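Local coordinates for protein Xaa-Pro dipeptidase (Pyrococcus horikoshii, PDB 1WY2) that probably splits dipeptides with proline at the C-terminal position and a nonpolar residue before it, working as a cobalt-dependent homodimeric metallopeptidase of family M24B, at residues Y82-S95 with E104-D118. Residues are numbered along the deposited sequence; the frame is centred on the assembly and turned at random. Where two conformers were deposited one is given.
With GOL (glycerol), chain G.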
# COMPACT_ATOMS: atom_id res chain seq x y z
N TYR A 82 23.76 -4.79 9.21
CA TYR A 82 24.01 -6.18 9.55
C TYR A 82 25.16 -6.35 10.54
O TYR A 82 25.16 -7.27 11.35
CB TYR A 82 24.29 -6.99 8.28
CG TYR A 82 23.11 -7.05 7.34
CD1 TYR A 82 21.88 -7.57 7.77
CD2 TYR A 82 23.20 -6.58 6.03
CE1 TYR A 82 20.78 -7.62 6.92
CE2 TYR A 82 22.10 -6.62 5.17
CZ TYR A 82 20.90 -7.14 5.62
OH TYR A 82 19.81 -7.18 4.78
N LYS A 83 26.13 -5.45 10.46
CA LYS A 83 27.28 -5.52 11.36
C LYS A 83 26.81 -5.28 12.80
O LYS A 83 27.33 -5.88 13.74
CB LYS A 83 28.32 -4.47 10.98
CG LYS A 83 29.59 -4.55 11.82
CD LYS A 83 30.68 -3.63 11.27
CE LYS A 83 31.97 -3.79 12.06
NZ LYS A 83 33.06 -2.96 11.50
N ALA A 84 25.82 -4.41 12.96
CA ALA A 84 25.28 -4.09 14.27
C ALA A 84 24.56 -5.30 14.86
O ALA A 84 24.47 -5.46 16.08
CB ALA A 84 24.32 -2.92 14.16
N LEU A 85 24.06 -6.17 13.98
CA LEU A 85 23.34 -7.37 14.40
C LEU A 85 24.27 -8.55 14.69
O LEU A 85 23.84 -9.54 15.28
CB LEU A 85 22.33 -7.77 13.31
CG LEU A 85 21.03 -6.97 13.15
CD1 LEU A 85 20.07 -7.33 14.26
CD2 LEU A 85 21.32 -5.47 13.15
N GLU A 86 25.53 -8.44 14.29
CA GLU A 86 26.50 -9.51 14.51
C GLU A 86 26.61 -9.89 15.98
O GLU A 86 26.78 -9.04 16.85
CB GLU A 86 27.89 -9.08 14.01
CG GLU A 86 27.97 -8.80 12.52
CD GLU A 86 29.38 -8.47 12.07
OE1 GLU A 86 29.98 -7.52 12.62
OE2 GLU A 86 29.90 -9.17 11.17
N GLY A 87 26.50 -11.19 16.26
CA GLY A 87 26.60 -11.66 17.63
C GLY A 87 25.29 -12.15 18.20
O GLY A 87 25.27 -12.86 19.21
N ILE A 88 24.19 -11.79 17.55
CA ILE A 88 22.87 -12.20 18.00
C ILE A 88 22.59 -13.66 17.65
O ILE A 88 22.74 -14.07 16.50
CB ILE A 88 21.77 -11.32 17.36
CG1 ILE A 88 21.99 -9.86 17.75
CG2 ILE A 88 20.39 -11.80 17.80
CD1 ILE A 88 21.05 -8.89 17.07
N LYS A 89 22.20 -14.44 18.65
CA LYS A 89 21.90 -15.86 18.44
C LYS A 89 20.45 -16.06 18.04
O LYS A 89 20.16 -16.57 16.95
CB LYS A 89 22.19 -16.65 19.72
CG LYS A 89 23.65 -16.65 20.14
CD LYS A 89 24.53 -17.37 19.12
CE LYS A 89 24.13 -18.84 18.99
NZ LYS A 89 25.00 -19.57 18.02
N SER A 90 19.53 -15.65 18.92
CA SER A 90 18.10 -15.78 18.66
C SER A 90 17.50 -14.40 18.44
O SER A 90 17.51 -13.56 19.34
CB SER A 90 17.43 -16.46 19.86
OG SER A 90 16.05 -16.67 19.63
N LEU A 91 16.97 -14.16 17.24
CA LEU A 91 16.37 -12.87 16.90
C LEU A 91 14.85 -12.94 16.79
O LEU A 91 14.31 -13.78 16.08
CB LEU A 91 16.94 -12.37 15.57
CG LEU A 91 16.45 -11.00 15.07
CD1 LEU A 91 17.05 -9.89 15.93
CD2 LEU A 91 16.86 -10.80 13.61
N GLY A 92 14.16 -12.04 17.50
CA GLY A 92 12.71 -12.01 17.44
C GLY A 92 12.31 -11.14 16.26
O GLY A 92 12.84 -10.04 16.10
N ILE A 93 11.38 -11.62 15.44
CA ILE A 93 10.95 -10.87 14.26
C ILE A 93 9.43 -10.86 14.05
O ILE A 93 8.71 -11.69 14.61
CB ILE A 93 11.60 -11.41 12.96
CG1 ILE A 93 11.22 -12.88 12.75
CG2 ILE A 93 13.12 -11.27 13.04
CD1 ILE A 93 11.59 -13.41 11.37
N GLU A 94 8.97 -9.92 13.24
CA GLU A 94 7.55 -9.79 12.92
C GLU A 94 7.16 -10.84 11.88
O GLU A 94 7.98 -11.24 11.06
CB GLU A 94 7.26 -8.41 12.33
CG GLU A 94 7.62 -7.24 13.23
CD GLU A 94 7.99 -6.01 12.43
OE1 GLU A 94 8.96 -6.08 11.64
OE2 GLU A 94 7.31 -4.97 12.58
N SER A 95 5.90 -11.26 11.91
CA SER A 95 5.42 -12.26 10.96
C SER A 95 5.40 -11.70 9.54
O SER A 95 5.21 -12.45 8.58
CB SER A 95 4.02 -12.72 11.36
OG SER A 95 4.05 -13.40 12.60
N GLU A 104 19.21 -12.70 4.26
CA GLU A 104 20.34 -11.79 4.41
C GLU A 104 20.83 -11.85 5.85
O GLU A 104 22.03 -11.97 6.11
CB GLU A 104 19.92 -10.36 4.08
CG GLU A 104 19.80 -10.05 2.60
CD GLU A 104 21.15 -9.97 1.91
OE1 GLU A 104 21.88 -10.99 1.89
OE2 GLU A 104 21.49 -8.88 1.41
N LEU A 105 19.90 -11.76 6.80
CA LEU A 105 20.23 -11.79 8.22
C LEU A 105 20.97 -13.08 8.58
O LEU A 105 21.90 -13.07 9.39
CB LEU A 105 18.96 -11.67 9.06
CG LEU A 105 18.18 -10.36 8.94
CD1 LEU A 105 16.83 -10.49 9.63
CD2 LEU A 105 18.99 -9.23 9.56
N LYS A 106 20.57 -14.19 7.96
CA LYS A 106 21.19 -15.48 8.22
C LYS A 106 22.65 -15.51 7.78
O LYS A 106 23.51 -16.07 8.47
CB LYS A 106 20.44 -16.59 7.50
CG LYS A 106 19.07 -16.92 8.06
CD LYS A 106 18.47 -18.11 7.31
CE LYS A 106 17.11 -18.49 7.87
NZ LYS A 106 16.53 -19.66 7.14
N LYS A 107 22.93 -14.91 6.63
CA LYS A 107 24.27 -14.91 6.08
C LYS A 107 25.18 -13.77 6.54
O LYS A 107 26.31 -14.01 6.97
CB LYS A 107 24.21 -14.91 4.55
CG LYS A 107 23.52 -13.70 3.95
CD LYS A 107 23.45 -13.79 2.42
CE LYS A 107 24.84 -13.82 1.80
NZ LYS A 107 24.77 -13.91 0.31
N LYS A 108 24.68 -12.54 6.48
CA LYS A 108 25.47 -11.38 6.86
C LYS A 108 25.55 -11.07 8.36
O LYS A 108 26.55 -10.52 8.83
CB LYS A 108 24.98 -10.15 6.10
CG LYS A 108 25.10 -10.29 4.59
CD LYS A 108 24.66 -9.03 3.86
CE LYS A 108 24.88 -9.17 2.36
NZ LYS A 108 24.45 -7.96 1.62
N ALA A 109 24.51 -11.42 9.10
CA ALA A 109 24.49 -11.17 10.55
C ALA A 109 24.71 -12.49 11.29
O ALA A 109 24.85 -12.51 12.51
CB ALA A 109 23.17 -10.54 10.96
N ASN A 110 24.73 -13.58 10.53
CA ASN A 110 24.94 -14.92 11.06
C ASN A 110 23.91 -15.29 12.13
O ASN A 110 24.22 -16.03 13.06
CB ASN A 110 26.35 -15.05 11.63
CG ASN A 110 26.72 -16.49 11.96
OD1 ASN A 110 26.71 -17.35 11.08
ND2 ASN A 110 27.03 -16.75 13.22
N ILE A 111 22.69 -14.78 11.99
CA ILE A 111 21.63 -15.09 12.94
C ILE A 111 21.36 -16.59 12.91
O ILE A 111 21.17 -17.17 11.84
CB ILE A 111 20.33 -14.33 12.61
CG1 ILE A 111 20.59 -12.82 12.60
CG2 ILE A 111 19.25 -14.68 13.63
CD1 ILE A 111 21.14 -12.28 13.91
N LYS A 112 21.34 -17.21 14.08
CA LYS A 112 21.12 -18.64 14.20
C LYS A 112 19.66 -19.08 14.25
O LYS A 112 19.27 -20.03 13.57
CB LYS A 112 21.84 -19.18 15.44
CG LYS A 112 23.36 -19.17 15.35
CD LYS A 112 23.84 -20.09 14.25
CE LYS A 112 25.36 -20.14 14.19
NZ LYS A 112 25.85 -21.03 13.10
N GLU A 113 18.86 -18.39 15.05
CA GLU A 113 17.46 -18.75 15.21
C GLU A 113 16.54 -17.54 15.15
O GLU A 113 16.93 -16.44 15.54
CB GLU A 113 17.29 -19.46 16.57
CG GLU A 113 15.91 -20.03 16.85
CD GLU A 113 15.82 -20.68 18.22
OE1 GLU A 113 16.59 -21.63 18.50
OE2 GLU A 113 14.98 -20.25 19.03
N PHE A 114 15.33 -17.75 14.64
CA PHE A 114 14.34 -16.68 14.56
C PHE A 114 13.10 -17.12 15.32
O PHE A 114 12.73 -18.29 15.29
CB PHE A 114 13.96 -16.37 13.11
CG PHE A 114 15.09 -15.87 12.27
CD1 PHE A 114 15.95 -16.75 11.63
CD2 PHE A 114 15.29 -14.50 12.11
CE1 PHE A 114 17.01 -16.28 10.85
CE2 PHE A 114 16.34 -14.02 11.33
CZ PHE A 114 17.20 -14.91 10.70
N LYS A 115 12.46 -16.17 16.00
CA LYS A 115 11.24 -16.46 16.74
C LYS A 115 10.24 -15.34 16.50
O LYS A 115 10.63 -14.19 16.29
CB LYS A 115 11.52 -16.58 18.24
CG LYS A 115 12.12 -17.92 18.65
CD LYS A 115 12.03 -18.12 20.16
CE LYS A 115 12.43 -19.53 20.57
NZ LYS A 115 12.22 -19.76 22.02
N LYS A 116 8.96 -15.68 16.52
CA LYS A 116 7.90 -14.69 16.30
C LYS A 116 7.68 -13.82 17.53
O LYS A 116 7.69 -14.33 18.65
CB LYS A 116 6.58 -15.39 15.96
CG LYS A 116 6.59 -16.24 14.71
CD LYS A 116 5.22 -16.87 14.48
CE LYS A 116 5.22 -17.80 13.28
NZ LYS A 116 6.16 -18.94 13.46
N VAL A 117 7.47 -12.53 17.32
CA VAL A 117 7.18 -11.61 18.42
C VAL A 117 5.79 -11.02 18.22
O VAL A 117 5.39 -10.10 18.92
CB VAL A 117 8.22 -10.47 18.51
CG1 VAL A 117 9.61 -11.05 18.77
CG2 VAL A 117 8.19 -9.62 17.25
N ASP A 118 5.07 -11.57 17.25
CA ASP A 118 3.72 -11.14 16.90
C ASP A 118 2.81 -11.02 18.14
O ASP A 118 2.06 -10.05 18.27
CB ASP A 118 3.12 -12.15 15.91
CG ASP A 118 1.81 -11.70 15.31
OD1 ASP A 118 1.83 -10.75 14.49
OD2 ASP A 118 0.76 -12.28 15.64
C1 GOL G . 2.44 -8.38 11.58
O1 GOL G . 2.19 -7.71 10.35
C2 GOL G . 3.18 -7.48 12.57
O2 GOL G . 2.39 -6.31 12.83
C3 GOL G . 3.43 -8.22 13.88
O3 GOL G . 4.20 -9.39 13.69
O HOH W 1 25.01 -13.32 14.96
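Tyr-82, on the last turn of helix 78-85, lays its ring against helix 99-108. Its CE1 edge meets Leu-105 CD2 in the ring plane at 3.6 Å, Lys-108 CB makes an off-centre CH-pi contact, and OH lies 3.3 Å from Glu-104 CB. The extended chain of Lys-108 passes along the ring, CD 3.6 Å from Tyr-82 CD2, and carries NZ into a salt bridge with Glu-104 OE2, on its syn side. Were Tyr-82 an alanine, a gap would probably open between the helices, and Leu-105 and the Lys-108 methylenes would lose their aromatic partner. Leu-85 CB packs on Ala-109 CB at 3.7 Å. At the type II turn, Gly-87 N donates to a water that also reaches Ile-88 O and Ala-109 O, linking the loops. Ile-88 lies alongside Ile-111, whose CD1 touches its CB.

From Lys-89 the backbones pair as parallel strands: Lys-89 O accepts from Glu-113 N at 2.9 Å, and Leu-91 N and Ile-93 N donate to Glu-113 O and Lys-115 O. Leu-91, CG anti to its N (chi1 -178°), sends CD2 to Leu-105 CD1 and Phe-114 CE2, both at 4.0 Å. Val-117 CG1 lies 3.5 Å from Gly-92 CA, where a CB would clash. Ile-93 CD1 reaches Phe-114 CD2, while Tyr-99 of the second subunit packs on both residues. At the strand ends, Ser-95 N and Asp-118 OD1 share glycerol O3. This worked example of a beta-alpha-beta crossover at a sheet edge implies a division of labour: backbone hydrogen bonds set the strand register, chiefly apolar side chains seat the helix.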